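Local coordinates for protein succinylglutamate desuccinylase (Chromobacterium violaceum, PDB 1YW4) that probably hydrolyses N-succinylglutamate to succinate and glutamate with the help of one zinc ion per subunit, the last step of arginine breakdown by the succinyltransferase pathway, at residues T2-H10 / I63-A74; G303-P311 / A321-R329. All blocks are in the same frame, centred on the assembly; numbering follows the deposited sequence.

Interaction 1 of 2, residues T2-H10 / I63-A74; sequences THSPSFLQH and IEVVDGMLTDIA
Asp67 receives the start of helix 7-12 with both carboxylate oxygens. Ser6 OG donates to Asp67 OD2 over 2.7 Å, on the syn side and 22° out of the carboxylate plane. Leu8 N bonds to Asp67 OD1, also at 2.7 Å, but comes from above that plane. The aspartate can reach across because its CG stands anti to the backbone N (chi1 -167°), and a carboxylate suits amides of a helix's first turn, which lack acceptors within their own helix. A third polar contact is less certain: Thr71 OG1 lies 3.2 Å from Pro5 O, yet its one proton may go instead to Asp67 O.

Ser6 is the N-cap of helix 7-12, its OG accepting from Gln9 N; a small hydroxyl can accept this bond while giving its proton to Asp67. Ser4 OG takes Ser6 N in an ST turn.

Apolar contacts continue on the same side of helix 61-75. The Phe7 ring is a knob among Asp67, Leu70, Thr71 and Ala74. Leu70 CB makes a CH-pi contact over one face, 3.7 Å from the ring centroid, while Ala74 CB, small enough to sit close, meets the edge 3.9 Å from Phe7 CE2. Trp21 also packs edge-to-face with Phe7. Beyond Asp67, Leu8 CG touches Ile63 CG2 at 4.0 Å, and Phe88 of strand 83-88 packs against both Leu8 and Leu70.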
loop_
_atom_site.group_PDB
_atom_site.type_symbol
_atom_site.label_atom_id
_atom_site.label_comp_id
_atom_site.label_asym_id
_atom_site.label_seq_id
_atom_site.Cartn_x
_atom_site.Cartn_y
_atom_site.Cartn_z
ATOM N N THR A 2 44.582 -15.214 33.063
ATOM C CA THR A 2 44.180 -14.215 32.031
ATOM C C THR A 2 42.887 -14.683 31.356
ATOM O O THR A 2 42.381 -15.764 31.664
ATOM C CB THR A 2 45.290 -14.065 30.966
ATOM O OG1 THR A 2 44.998 -12.950 30.115
ATOM C CG2 THR A 2 45.386 -15.326 30.122
ATOM N N HIS A 3 42.354 -13.875 30.442
ATOM C CA HIS A 3 41.132 -14.234 29.726
ATOM C C HIS A 3 41.334 -14.112 28.220
ATOM O O HIS A 3 42.230 -13.405 27.758
ATOM C CB HIS A 3 39.956 -13.349 30.169
ATOM C CG HIS A 3 40.128 -11.897 29.850
ATOM N ND1 HIS A 3 40.183 -11.418 28.559
ATOM C CD2 HIS A 3 40.256 -10.815 30.658
ATOM C CE1 HIS A 3 40.338 -10.106 28.583
ATOM N NE2 HIS A 3 40.386 -9.715 29.845
ATOM N N SER A 4 40.491 -14.802 27.462
ATOM C CA SER A 4 40.571 -14.792 26.006
ATOM C C SER A 4 40.414 -13.394 25.424
ATOM O O SER A 4 39.616 -12.590 25.908
ATOM C CB SER A 4 39.493 -15.707 25.420
ATOM O OG SER A 4 39.517 -15.686 24.003
ATOM N N PRO A 5 41.192 -13.081 24.374
ATOM C CA PRO A 5 41.107 -11.760 23.740
ATOM C C PRO A 5 39.801 -11.659 22.952
ATOM O O PRO A 5 39.356 -10.572 22.574
ATOM C CB PRO A 5 42.334 -11.735 22.833
ATOM C CG PRO A 5 42.477 -13.164 22.428
ATOM C CD PRO A 5 42.223 -13.914 23.728
ATOM N N SER A 6 39.193 -12.820 22.721
ATOM C CA SER A 6 37.936 -12.915 22.001
ATOM C C SER A 6 36.766 -13.022 22.976
ATOM O O SER A 6 36.700 -13.952 23.780
ATOM C CB SER A 6 37.943 -14.143 21.085
ATOM O OG SER A 6 36.669 -14.371 20.493
ATOM N N PHE A 7 35.843 -12.070 22.888
ATOM C CA PHE A 7 34.667 -12.063 23.739
ATOM C C PHE A 7 33.841 -13.304 23.404
ATOM O O PHE A 7 33.322 -13.978 24.293
ATOM C CB PHE A 7 33.851 -10.784 23.500
ATOM C CG PHE A 7 34.454 -9.549 24.144
ATOM C CD1 PHE A 7 33.779 -8.883 25.159
ATOM C CD2 PHE A 7 35.706 -9.073 23.751
ATOM C CE1 PHE A 7 34.330 -7.759 25.783
ATOM C CE2 PHE A 7 36.268 -7.944 24.372
ATOM C CZ PHE A 7 35.577 -7.292 25.386
ATOM N N LEU A 8 33.753 -13.615 22.115
ATOM C CA LEU A 8 32.989 -14.764 21.655
ATOM C C LEU A 8 33.490 -16.075 22.250
ATOM O O LEU A 8 32.707 -16.863 22.788
ATOM C CB LEU A 8 33.021 -14.822 20.118
ATOM C CG LEU A 8 32.331 -15.987 19.377
ATOM C CD1 LEU A 8 33.307 -17.115 19.222
ATOM C CD2 LEU A 8 31.056 -16.445 20.104
ATOM N N GLN A 9 34.797 -16.303 22.171
ATOM C CA GLN A 9 35.382 -17.532 22.693
ATOM C C GLN A 9 35.205 -17.641 24.206
ATOM O O GLN A 9 35.020 -18.734 24.745
ATOM C CB GLN A 9 36.869 -17.607 22.338
ATOM C CG GLN A 9 37.386 -19.021 22.340
ATOM C CD GLN A 9 36.570 -19.909 21.415
ATOM O OE1 GLN A 9 36.474 -19.658 20.210
ATOM N NE2 GLN A 9 35.961 -20.943 21.980
ATOM N N HIS A 10 35.277 -16.509 24.894
ATOM C CA HIS A 10 35.099 -16.515 26.337
ATOM C C HIS A 10 33.698 -17.034 26.636
ATOM O O HIS A 10 33.514 -17.869 27.514
ATOM C CB HIS A 10 35.249 -15.108 26.912
ATOM C CG HIS A 10 34.987 -15.033 28.382
ATOM N ND1 HIS A 10 35.898 -15.459 29.327
ATOM C CD2 HIS A 10 33.898 -14.618 29.072
ATOM C CE1 HIS A 10 35.380 -15.307 30.533
ATOM N NE2 HIS A 10 34.167 -14.799 30.406
ATOM N N ILE A 63 28.490 -12.620 13.774
ATOM C CA ILE A 63 29.167 -12.981 15.023
ATOM C C ILE A 63 30.644 -12.556 14.988
ATOM O O ILE A 63 31.142 -11.933 15.933
ATOM C CB ILE A 63 29.078 -14.510 15.277
ATOM C CG1 ILE A 63 27.612 -14.957 15.332
ATOM C CG2 ILE A 63 29.775 -14.864 16.575
ATOM C CD1 ILE A 63 27.444 -16.479 15.476
ATOM N N GLU A 64 31.337 -12.881 13.896
ATOM C CA GLU A 64 32.750 -12.522 13.751
ATOM C C GLU A 64 32.925 -11.005 13.691
ATOM O O GLU A 64 33.879 -10.476 14.252
ATOM C CB GLU A 64 33.352 -13.153 12.483
ATOM C CG GLU A 64 33.178 -14.667 12.388
ATOM C CD GLU A 64 33.849 -15.285 11.161
ATOM O OE1 GLU A 64 33.679 -14.748 10.046
ATOM O OE2 GLU A 64 34.535 -16.322 11.307
ATOM N N VAL A 65 32.007 -10.310 13.018
ATOM C CA VAL A 65 32.086 -8.853 12.906
ATOM C C VAL A 65 31.910 -8.190 14.273
ATOM O O VAL A 65 32.617 -7.237 14.611
ATOM C CB VAL A 65 31.018 -8.294 11.942
ATOM C CG1 VAL A 65 30.998 -6.757 12.009
ATOM C CG2 VAL A 65 31.323 -8.745 10.520
ATOM N N VAL A 66 30.968 -8.697 15.060
ATOM C CA VAL A 66 30.749 -8.145 16.389
ATOM C C VAL A 66 31.968 -8.436 17.257
ATOM O O VAL A 66 32.522 -7.535 17.883
ATOM C CB VAL A 66 29.500 -8.755 17.060
ATOM C CG1 VAL A 66 29.441 -8.348 18.533
ATOM C CG2 VAL A 66 28.247 -8.277 16.340
ATOM N N ASP A 67 32.392 -9.693 17.281
ATOM C CA ASP A 67 33.539 -10.080 18.090
ATOM C C ASP A 67 34.792 -9.263 17.746
ATOM O O ASP A 67 35.564 -8.905 18.636
ATOM C CB ASP A 67 33.815 -11.577 17.931
ATOM C CG ASP A 67 34.775 -12.105 18.974
ATOM O OD1 ASP A 67 34.528 -11.882 20.183
ATOM O OD2 ASP A 67 35.774 -12.746 18.590
ATOM N N GLY A 68 34.989 -8.975 16.462
ATOM C CA GLY A 68 36.136 -8.185 16.049
ATOM C C GLY A 68 36.088 -6.787 16.652
ATOM O O GLY A 68 37.106 -6.260 17.107
HETATM N N MSE A 69 34.900 -6.191 16.656
HETATM C CA MSE A 69 34.702 -4.863 17.214
HETATM C C MSE A 69 35.008 -4.869 18.707
HETATM O O MSE A 69 35.664 -3.968 19.199
HETATM C CB MSE A 69 33.261 -4.385 17.013
HETATM C CG MSE A 69 32.851 -4.120 15.577
HETATM SE SE MSE A 69 31.147 -3.182 15.494
HETATM C CE MSE A 69 30.009 -4.576 16.187
ATOM N N LEU A 70 34.529 -5.882 19.425
ATOM C CA LEU A 70 34.779 -5.959 20.864
ATOM C C LEU A 70 36.269 -6.070 21.172
ATOM O O LEU A 70 36.771 -5.448 22.110
ATOM C CB LEU A 70 34.032 -7.148 21.471
ATOM C CG LEU A 70 32.507 -7.033 21.368
ATOM C CD1 LEU A 70 31.833 -8.316 21.862
ATOM C CD2 LEU A 70 32.047 -5.821 22.177
ATOM N N THR A 71 36.980 -6.866 20.382
ATOM C CA THR A 71 38.411 -7.019 20.596
ATOM C C THR A 71 39.122 -5.685 20.359
ATOM O O THR A 71 40.037 -5.321 21.101
ATOM C CB THR A 71 39.008 -8.096 19.674
ATOM O OG1 THR A 71 38.299 -9.329 19.862
ATOM C CG2 THR A 71 40.478 -8.330 20.015
ATOM N N ASP A 72 38.694 -4.943 19.340
ATOM C CA ASP A 72 39.313 -3.647 19.063
ATOM C C ASP A 72 39.055 -2.652 20.184
ATOM O O ASP A 72 39.926 -1.849 20.528
ATOM C CB ASP A 72 38.820 -3.073 17.733
ATOM C CG ASP A 72 39.454 -3.762 16.537
ATOM O OD1 ASP A 72 40.483 -4.435 16.725
ATOM O OD2 ASP A 72 38.938 -3.626 15.413
ATOM N N ILE A 73 37.858 -2.704 20.756
ATOM C CA ILE A 73 37.522 -1.802 21.848
ATOM C C ILE A 73 38.404 -2.114 23.053
ATOM O O ILE A 73 38.994 -1.214 23.656
ATOM C CB ILE A 73 36.035 -1.938 22.245
ATOM C CG1 ILE A 73 35.157 -1.440 21.098
ATOM C CG2 ILE A 73 35.759 -1.151 23.529
ATOM C CD1 ILE A 73 33.680 -1.443 21.395
ATOM N N ALA A 74 38.495 -3.395 23.395
ATOM C CA ALA A 74 39.306 -3.836 24.523
ATOM C C ALA A 74 40.795 -3.609 24.263
ATOM O O ALA A 74 41.600 -3.585 25.194
ATOM C CB ALA A 74 39.045 -5.313 24.808
#

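Interaction 2 of 2, residues G303-P311 / A321-R329; sequences GGEERILFP and AGIVVEPAR
Val325 O is approached twice: Arg307 N donates to it at 3.0 Å, and Glu306 CA adds a CA-H...O contact at 3.2 Å. Val325 N returns a bond to Arg307 O. Leu309 and Ile323 exchange two more, of which Leu309 N to Ile323 O is short at 2.8 Å but bent (138° at the hydrogen). These four bonds join strand 307-309 to strand 320-328 as an antiparallel hairpin, with Ile308 and Val324 the non-hydrogen-bonded pair between them.

On the face shared by Leu309, Ile323 and Val325, branched apolar chains interlock. Ile323 holds CG1 between its backbone N and carbonyl carbon (chi1 58°), which brings that carbon tightly against Leu309 CB at 3.5 Å and carries CD1 on to Phe310 CD1. Leu309 CD2 reaches obliquely to Val325 CG1, 3.8 Å away, and Leu189 covers both residues. On the face of Ile308 and Val324, Val324 CG1 also meets Glu306 CB at 3.6 Å. Gly322 suits its place, with phi 153° and its CA 4.1 Å from Pro311 CA.

Arg307 NH1 bonds to Phe282 O. Backbone bonds thus satisfy polar groups where these strands pair, and the pairing continues into strands 283-284 and 257-265 of the barrel-sandwich hybrid domain.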
loop_
_atom_site.group_PDB
_atom_site.type_symbol
_atom_site.label_atom_id
_atom_site.label_comp_id
_atom_site.label_asym_id
_atom_site.label_seq_id
_atom_site.Cartn_x
_atom_site.Cartn_y
_atom_site.Cartn_z
ATOM N N GLY A 303 0.153 -7.703 -10.690
ATOM C CA GLY A 303 0.432 -6.470 -11.403
ATOM C C GLY A 303 1.911 -6.276 -11.687
ATOM O O GLY A 303 2.355 -5.172 -11.999
ATOM N N GLY A 304 2.678 -7.356 -11.586
ATOM C CA GLY A 304 4.104 -7.264 -11.835
ATOM C C GLY A 304 4.835 -6.488 -10.755
ATOM O O GLY A 304 5.992 -6.096 -10.932
ATOM N N GLU A 305 4.162 -6.261 -9.635
ATOM C CA GLU A 305 4.757 -5.532 -8.520
ATOM C C GLU A 305 5.051 -6.436 -7.323
ATOM O O GLU A 305 5.904 -6.122 -6.494
ATOM C CB GLU A 305 3.825 -4.396 -8.080
ATOM C CG GLU A 305 3.796 -3.198 -9.021
ATOM C CD GLU A 305 5.080 -2.392 -8.974
ATOM O OE1 GLU A 305 6.146 -2.943 -9.332
ATOM O OE2 GLU A 305 5.023 -1.208 -8.571
ATOM N N GLU A 306 4.344 -7.559 -7.239
ATOM C CA GLU A 306 4.533 -8.476 -6.128
ATOM C C GLU A 306 5.836 -9.277 -6.216
ATOM O O GLU A 306 6.406 -9.446 -7.290
ATOM C CB GLU A 306 3.344 -9.434 -6.022
ATOM C CG GLU A 306 2.092 -8.984 -6.754
ATOM C CD GLU A 306 2.038 -9.524 -8.175
ATOM O OE1 GLU A 306 2.758 -8.995 -9.062
ATOM O OE2 GLU A 306 1.282 -10.500 -8.393
ATOM N N ARG A 307 6.307 -9.750 -5.067
ATOM C CA ARG A 307 7.530 -10.539 -4.999
ATOM C C ARG A 307 7.309 -11.644 -3.972
ATOM O O ARG A 307 6.513 -11.492 -3.046
ATOM C CB ARG A 307 8.714 -9.661 -4.572
ATOM C CG ARG A 307 9.002 -8.483 -5.498
ATOM C CD ARG A 307 10.026 -7.542 -4.878
ATOM N NE ARG A 307 10.405 -6.456 -5.782
ATOM C CZ ARG A 307 11.350 -6.543 -6.711
ATOM N NH1 ARG A 307 12.029 -7.674 -6.866
ATOM N NH2 ARG A 307 11.612 -5.498 -7.492
ATOM N N ILE A 308 8.010 -12.755 -4.141
ATOM C CA ILE A 308 7.880 -13.877 -3.224
ATOM C C ILE A 308 8.920 -13.702 -2.117
ATOM O O ILE A 308 10.033 -13.230 -2.362
ATOM C CB ILE A 308 8.104 -15.221 -3.980
ATOM C CG1 ILE A 308 7.673 -16.414 -3.118
ATOM C CG2 ILE A 308 9.560 -15.351 -4.365
ATOM C CD1 ILE A 308 6.218 -16.362 -2.669
ATOM N N LEU A 309 8.558 -14.064 -0.896
ATOM C CA LEU A 309 9.486 -13.930 0.216
ATOM C C LEU A 309 9.377 -15.140 1.138
ATOM O O LEU A 309 8.279 -15.593 1.447
ATOM C CB LEU A 309 9.189 -12.641 0.984
ATOM C CG LEU A 309 10.126 -12.291 2.142
ATOM C CD1 LEU A 309 11.561 -12.169 1.631
ATOM C CD2 LEU A 309 9.683 -10.977 2.779
ATOM N N PHE A 310 10.528 -15.667 1.547
ATOM C CA PHE A 310 10.597 -16.825 2.438
ATOM C C PHE A 310 9.774 -18.033 1.982
ATOM O O PHE A 310 9.001 -18.594 2.752
ATOM C CB PHE A 310 10.166 -16.409 3.847
ATOM C CG PHE A 310 10.970 -15.276 4.407
ATOM C CD1 PHE A 310 10.366 -14.296 5.186
ATOM C CD2 PHE A 310 12.335 -15.184 4.150
ATOM C CE1 PHE A 310 11.107 -13.232 5.697
ATOM C CE2 PHE A 310 13.086 -14.130 4.654
ATOM C CZ PHE A 310 12.471 -13.148 5.430
ATOM N N PRO A 311 9.939 -18.457 0.720
ATOM C CA PRO A 311 9.185 -19.612 0.218
ATOM C C PRO A 311 9.590 -20.915 0.921
ATOM O O PRO A 311 10.776 -21.168 1.130
ATOM C CB PRO A 311 9.540 -19.629 -1.263
ATOM C CG PRO A 311 10.961 -19.153 -1.252
ATOM C CD PRO A 311 10.891 -17.973 -0.295
ATOM N N ALA A 321 3.206 -21.519 3.058
ATOM C CA ALA A 321 4.455 -21.999 2.486
ATOM C C ALA A 321 5.172 -20.870 1.759
ATOM O O ALA A 321 5.956 -21.104 0.839
ATOM C CB ALA A 321 4.175 -23.139 1.525
ATOM N N GLY A 322 4.903 -19.642 2.184
ATOM C CA GLY A 322 5.528 -18.494 1.559
ATOM C C GLY A 322 4.664 -17.260 1.691
ATOM O O GLY A 322 3.475 -17.353 1.998
ATOM N N ILE A 323 5.262 -16.097 1.463
ATOM C CA ILE A 323 4.532 -14.846 1.557
ATOM C C ILE A 323 4.742 -13.956 0.334
ATOM O O ILE A 323 5.868 -13.765 -0.133
ATOM C CB ILE A 323 4.929 -14.051 2.820
ATOM C CG1 ILE A 323 6.429 -13.761 2.810
ATOM C CG2 ILE A 323 4.554 -14.836 4.070
ATOM C CD1 ILE A 323 6.895 -12.917 3.988
ATOM N N VAL A 324 3.640 -13.430 -0.187
ATOM C CA VAL A 324 3.683 -12.541 -1.333
ATOM C C VAL A 324 3.686 -11.115 -0.794
ATOM O O VAL A 324 2.765 -10.704 -0.081
ATOM C CB VAL A 324 2.463 -12.756 -2.255
ATOM C CG1 VAL A 324 2.469 -11.731 -3.382
ATOM C CG2 VAL A 324 2.495 -14.169 -2.832
ATOM N N VAL A 325 4.740 -10.372 -1.113
ATOM C CA VAL A 325 4.856 -8.994 -0.659
ATOM C C VAL A 325 4.589 -8.035 -1.813
ATOM O O VAL A 325 4.679 -8.414 -2.981
ATOM C CB VAL A 325 6.269 -8.696 -0.095
ATOM C CG1 VAL A 325 6.546 -9.570 1.119
ATOM C CG2 VAL A 325 7.322 -8.933 -1.173
ATOM N N GLU A 326 4.261 -6.793 -1.461
ATOM C CA GLU A 326 3.983 -5.729 -2.424
ATOM C C GLU A 326 4.671 -4.448 -1.964
ATOM O O GLU A 326 4.961 -4.276 -0.781
ATOM C CB GLU A 326 2.477 -5.477 -2.512
ATOM C CG GLU A 326 1.867 -5.068 -1.179
ATOM C CD GLU A 326 0.390 -4.755 -1.276
ATOM O OE1 GLU A 326 -0.189 -4.379 -0.242
ATOM O OE2 GLU A 326 -0.185 -4.886 -2.376
ATOM N N PRO A 327 4.931 -3.524 -2.898
ATOM C CA PRO A 327 5.586 -2.252 -2.578
ATOM C C PRO A 327 4.854 -1.514 -1.457
ATOM O O PRO A 327 3.628 -1.562 -1.366
ATOM C CB PRO A 327 5.522 -1.490 -3.904
ATOM C CG PRO A 327 5.596 -2.593 -4.931
ATOM C CD PRO A 327 4.662 -3.632 -4.344
ATOM N N ALA A 328 5.615 -0.846 -0.600
ATOM C CA ALA A 328 5.039 -0.096 0.508
ATOM C C ALA A 328 5.529 1.341 0.430
ATOM O O ALA A 328 6.716 1.591 0.236
ATOM C CB ALA A 328 5.440 -0.720 1.845
ATOM N N ARG A 329 4.604 2.279 0.574
ATOM C CA ARG A 329 4.941 3.693 0.512
ATOM C C ARG A 329 4.746 4.332 1.880
ATOM O O ARG A 329 3.813 3.989 2.602
ATOM C CB ARG A 329 4.049 4.395 -0.521
ATOM C CG ARG A 329 4.113 3.807 -1.934
ATOM C CD ARG A 329 5.467 4.034 -2.593
ATOM N NE ARG A 329 5.777 5.452 -2.771
ATOM C CZ ARG A 329 5.136 6.268 -3.605
ATOM N NH1 ARG A 329 4.138 5.819 -4.352
ATOM N NH2 ARG A 329 5.494 7.542 -3.691
#

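The two contacts lie on opposite sides of the chain's centre, their own centres 39 Å apart and their nearest atoms about 18 Å apart, so they do not touch. They come in series: interaction 1 closes before interaction 2 opens. Interaction 1 brings the N-terminal helix 7-12 onto helix 61-75 of the catalytic domain, distant in sequence, whereas interaction 2 joins neighbouring strands of a hairpin in the C-terminal hybrid domain. The catalytic domain holds the zinc ion through His56, Glu59 and His149, and the side chain of Ile63 is about 10 Å from the metal. The hybrid domain brings the side chain of Phe310 to about 8 Å from it and about 6 Å from that of Glu214, the predicted active-site residue.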